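Local coordinates for protein lectin-related NK cell receptor LY49L1 (Mus musculus, PDB 3G8K) that is a natural killer cell receptor of the Ly49 family that probably recognises MHC class I molecules through its C-type lectin-like domain, the part present here, at residues A[68-71]-A[76-79]; A[99-102]-A[107-110]. The protein carries 1 engineered substitution. All blocks are in the same frame, centred on the assembly; numbering follows the deposited sequence.

Interaction 1 of 2, residues A[68-71]-A[76-79]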
loop_
_atom_site.group_PDB
_atom_site.type_symbol
_atom_site.label_atom_id
_atom_site.label_comp_id
_atom_site.label_asym_id
_atom_site.label_seq_id
_atom_site.Cartn_x
_atom_site.Cartn_y
_atom_site.Cartn_z
ATOM N N SER A 68 10.167 -16.258 15.007
ATOM C CA SER A 68 11.339 -16.348 15.870
ATOM C C SER A 68 11.680 -17.776 16.053
ATOM O O SER A 68 10.845 -18.605 15.855
ATOM C CB SER A 68 11.233 -15.556 17.170
ATOM O OG SER A 68 10.446 -16.088 18.203
ATOM N N TYR A 69 12.930 -18.067 16.332
ATOM C CA TYR A 69 13.348 -19.416 16.637
ATOM C C TYR A 69 13.023 -19.836 18.076
ATOM O O TYR A 69 13.206 -19.085 19.032
ATOM C CB TYR A 69 14.810 -19.607 16.293
ATOM C CG TYR A 69 15.265 -21.011 16.485
ATOM C CD1 TYR A 69 15.100 -21.949 15.480
ATOM C CD2 TYR A 69 15.869 -21.395 17.690
ATOM C CE1 TYR A 69 15.459 -23.208 15.670
ATOM C CE2 TYR A 69 16.265 -22.647 17.907
ATOM C CZ TYR A 69 16.070 -23.574 16.880
ATOM O OH TYR A 69 16.478 -24.867 17.037
ATOM N N ASP A 70 12.462 -21.045 18.165
ATOM C CA ASP A 70 11.858 -21.629 19.372
ATOM C C ASP A 70 12.659 -22.873 19.719
ATOM O O ASP A 70 12.544 -23.911 19.011
ATOM C CB ASP A 70 10.388 -22.026 19.028
ATOM C CG ASP A 70 9.599 -22.500 20.212
ATOM O OD1 ASP A 70 10.007 -23.493 20.869
ATOM O OD2 ASP A 70 8.522 -21.922 20.451
ATOM N N ASN A 71 13.491 -22.782 20.764
ATOM C CA ASN A 71 14.352 -23.960 21.158
ATOM C C ASN A 71 13.678 -25.152 21.859
ATOM O O ASN A 71 14.240 -26.263 21.892
ATOM C CB ASN A 71 15.653 -23.552 21.868
ATOM C CG ASN A 71 15.420 -22.929 23.237
ATOM O OD1 ASN A 71 14.309 -22.859 23.720
ATOM N ND2 ASN A 71 16.485 -22.469 23.851
ATOM N N TRP A 76 11.712 -22.617 13.820
ATOM C CA TRP A 76 11.175 -21.288 13.678
ATOM C C TRP A 76 9.692 -21.378 13.893
ATOM O O TRP A 76 9.050 -22.299 13.379
ATOM C CB TRP A 76 11.507 -20.718 12.282
ATOM C CG TRP A 76 12.950 -20.376 12.207
ATOM C CD1 TRP A 76 13.950 -21.221 11.910
ATOM C CD2 TRP A 76 13.560 -19.114 12.515
ATOM N NE1 TRP A 76 15.159 -20.596 12.009
ATOM C CE2 TRP A 76 14.952 -19.295 12.395
ATOM C CE3 TRP A 76 13.064 -17.854 12.879
ATOM C CZ2 TRP A 76 15.850 -18.263 12.562
ATOM C CZ3 TRP A 76 13.955 -16.836 13.060
ATOM C CH2 TRP A 76 15.330 -17.047 12.894
ATOM N N ALA A 77 9.142 -20.453 14.671
ATOM C CA ALA A 77 7.728 -20.499 14.974
ATOM C C ALA A 77 7.036 -19.143 14.909
ATOM O O ALA A 77 7.602 -18.136 15.368
ATOM C CB ALA A 77 7.467 -21.193 16.305
ATOM N N TRP A 78 5.847 -19.100 14.284
ATOM C CA TRP A 78 5.041 -17.845 14.243
ATOM C C TRP A 78 4.568 -17.553 15.683
ATOM O O TRP A 78 4.296 -18.469 16.443
ATOM C CB TRP A 78 3.882 -17.959 13.207
ATOM C CG TRP A 78 4.413 -18.133 11.720
ATOM C CD1 TRP A 78 4.462 -19.310 10.975
ATOM C CD2 TRP A 78 4.952 -17.101 10.881
ATOM N NE1 TRP A 78 5.053 -19.068 9.746
ATOM C CE2 TRP A 78 5.330 -17.695 9.662
ATOM C CE3 TRP A 78 5.181 -15.695 11.079
ATOM C CZ2 TRP A 78 5.903 -16.954 8.608
ATOM C CZ3 TRP A 78 5.757 -14.981 10.011
ATOM C CH2 TRP A 78 6.105 -15.596 8.814
ATOM N N ILE A 79 4.536 -16.301 16.107
ATOM C CA ILE A 79 4.081 -16.007 17.481
ATOM C C ILE A 79 2.683 -16.561 17.835
ATOM O O ILE A 79 1.795 -16.725 16.962
ATOM C CB ILE A 79 4.230 -14.492 17.893
ATOM C CG1 ILE A 79 3.477 -13.563 16.953
ATOM C CG2 ILE A 79 5.704 -14.119 18.009
ATOM C CD1 ILE A 79 3.492 -12.125 17.414
HETATM O O HOH W 1 7.686 -16.853 17.699
#

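Interaction 2 of 2, residues A[99-102]-A[107-110]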
loop_
_atom_site.group_PDB
_atom_site.type_symbol
_atom_site.label_atom_id
_atom_site.label_comp_id
_atom_site.label_asym_id
_atom_site.label_seq_id
_atom_site.Cartn_x
_atom_site.Cartn_y
_atom_site.Cartn_z
ATOM N N GLY A 99 18.068 -14.845 15.830
ATOM C CA GLY A 99 16.926 -15.752 16.085
ATOM C C GLY A 99 15.553 -15.208 15.773
ATOM O O GLY A 99 14.580 -15.865 16.104
ATOM N N CYS A 100 15.465 -14.023 15.132
ATOM C CA CYS A 100 14.163 -13.376 14.800
ATOM C C CYS A 100 14.122 -13.081 13.306
ATOM O O CYS A 100 15.172 -12.753 12.721
ATOM C CB CYS A 100 14.021 -12.065 15.611
ATOM S SG CYS A 100 13.808 -12.240 17.463
ATOM N N MET A 101 12.935 -13.131 12.669
ATOM C CA MET A 101 12.851 -12.916 11.227
ATOM C C MET A 101 12.423 -11.444 10.845
ATOM O O MET A 101 11.626 -10.817 11.527
ATOM C CB MET A 101 12.034 -14.076 10.585
ATOM C CG MET A 101 12.271 -14.416 9.101
ATOM S SD MET A 101 13.810 -15.187 8.854
ATOM C CE MET A 101 13.426 -16.893 9.256
ATOM N N LEU A 102 13.045 -10.901 9.816
ATOM C CA LEU A 102 12.610 -9.727 9.117
ATOM C C LEU A 102 12.162 -10.098 7.719
ATOM O O LEU A 102 12.682 -11.042 7.144
ATOM C CB LEU A 102 13.761 -8.775 8.798
ATOM C CG LEU A 102 14.698 -8.309 9.841
ATOM C CD1 LEU A 102 15.997 -8.154 9.077
ATOM C CD2 LEU A 102 14.111 -6.922 10.205
ATOM N N ARG A 107 13.776 -10.797 0.477
ATOM C CA ARG A 107 13.756 -12.096 1.136
ATOM C C ARG A 107 13.403 -11.957 2.602
ATOM O O ARG A 107 13.400 -10.867 3.137
ATOM C CB ARG A 107 15.115 -12.838 0.997
ATOM C CG ARG A 107 16.370 -12.094 1.519
ATOM C CD ARG A 107 17.696 -12.648 0.860
ATOM N NE ARG A 107 18.899 -12.281 1.587
ATOM C CZ ARG A 107 19.308 -11.025 1.861
ATOM N NH1 ARG A 107 20.439 -10.835 2.534
ATOM N NH2 ARG A 107 18.613 -9.954 1.485
ATOM N N LEU A 108 13.090 -13.098 3.217
ATOM C CA LEU A 108 13.081 -13.293 4.645
ATOM C C LEU A 108 14.557 -13.475 5.050
ATOM O O LEU A 108 15.306 -14.192 4.377
ATOM C CB LEU A 108 12.240 -14.528 4.951
ATOM C CG LEU A 108 10.785 -14.346 5.438
ATOM C CD1 LEU A 108 10.006 -13.118 4.857
ATOM C CD2 LEU A 108 9.916 -15.638 5.411
ATOM N N ASP A 109 14.979 -12.820 6.136
ATOM C CA ASP A 109 16.299 -13.043 6.686
ATOM C C ASP A 109 16.222 -13.095 8.196
ATOM O O ASP A 109 15.304 -12.546 8.784
ATOM C CB ASP A 109 17.232 -11.934 6.198
ATOM C CG ASP A 109 18.697 -12.361 6.231
ATOM O OD1 ASP A 109 19.526 -11.475 5.994
ATOM O OD2 ASP A 109 18.984 -13.586 6.480
ATOM N N ASN A 110 17.121 -13.821 8.850
ATOM C CA ASN A 110 17.131 -13.822 10.274
ATOM C C ASN A 110 18.120 -12.772 10.755
ATOM O O ASN A 110 19.061 -12.431 10.037
ATOM C CB ASN A 110 17.531 -15.170 10.820
ATOM C CG ASN A 110 18.945 -15.590 10.405
ATOM O OD1 ASN A 110 19.381 -15.448 9.255
ATOM N ND2 ASN A 110 19.637 -16.138 11.348
#

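Interaction 1 of 2, residues A[68-71]-A[76-79]
Tyr69 lays its CB over the six-membered ring of the Trp76 indole, 3.9 Å from the ring centroid and 10° off the normal, a CH-pi contact centred on the face. With CG anti to the backbone N (chi1 -175°), the phenol extends beyond the pyrrole half and turns its edge toward the face of the five-membered ring. Its CD1 comes 3.7 Å from Trp76 NE1, and the ring planes meet at 68°, an edge-to-face (T-shaped) pair. The backbone N of Tyr69 lies over the same indole at its benzo end, 3.5 Å from Trp76 CE3. Trp76 is buried and also touches Leu67, while the Tyr69 side chain touches Ile95.

On the other face lie the small side chains of Ser68 and Ala77, with Trp28 of helix 28-37 against Ser68. The two form an antiparallel hydrogen-bonded pair, in which Ala77 N gives Ser68 O a nearly straight bond of 2.8 Å and Ser68 N returns a longer one of 3.2 Å to Ala77 O. A water bridges Ser68 OG and Ala77 O, so this carbonyl accepts two bonds. Asp70 CB meets the methyl of Ala77, and its OD1 accepts a bond from Lys73 N within the connecting turn. Together these contacts build a twisted antiparallel beta hairpin, strands 62-70 and 75-78, within the C-type lectin-like fold.

Interaction 2 of 2, residues A[99-102]-A[107-110]
With CG anti to the backbone N (chi1 -155°) and a bend at chi2 (72°), Met101 carries its sulfur across the backbone of the partner strand; a second bend at chi3 (83°) then turns the terminal methyl. SD sits 3.0 Å from Asp109 O, a close approach, and reaches on toward the CB of Asn110. The middle of the same chain, CG, meets Leu108 CG at 4.0 Å, the two side chains crossing at about a right angle. Tyr93 touches both of them, and Met101 also packs on Leu67 and Trp76.

Backbone bonds join the strands at Leu102 and Asp109: Leu102 N to Asp109 O at 3.0 Å, and Asp109 N to Leu102 O at 3.1 Å. Met101 and Asn110 form the neighbouring non-hydrogen-bonded pair, their CA atoms 4.5 Å apart. This is the antiparallel hairpin of strands 100-104 and 108-111 in the C-type lectin-like domain, and its base is tied by the Cys100-Cys113 disulfide.

Asn110 directs its amide away from the sulfur, and ND2 donates to Gly98 O. Its CB faces Cys100 O, while its CA makes a CA-H...O contact of 3.3 Å with that oxygen. Leu102, on the opposite face of the sheet from Met101, packs against Trp64 and Phe117. The carboxylate of Asp109 leads away from the partner strand and sits between its own neighbours, OD2 accepting a weak bond from Asn110 N and OD1 lying 3.6 Å from Arg107 NH1, a long salt bridge, an attraction of charges only, since no N-H is aimed at the oxygen.

Overall arrangement
The two hairpins follow one another along the chain: interaction 1 closes before interaction 2 opens, and their centres lie about 11 Å apart. They belong to one sheet of the C-type lectin-like domain, in which strand 62-70 pairs with both 75-78 and 100-104 (and, in parallel, with 118-124), with 108-111 beyond 100-104. They meet directly at Gly99, whose O lies 2.8 Å from Tyr69 N, a probable hydrogen bond. The indole of Trp76 spans both, its CZ3 near Gly99 O and its CH2 packed 3.6 Å from Asn110 CB. Interaction 1 is nearer the surface, interaction 2 more buried, so the two successive hairpins are joined both through the sheet and by side-chain packing at Trp76.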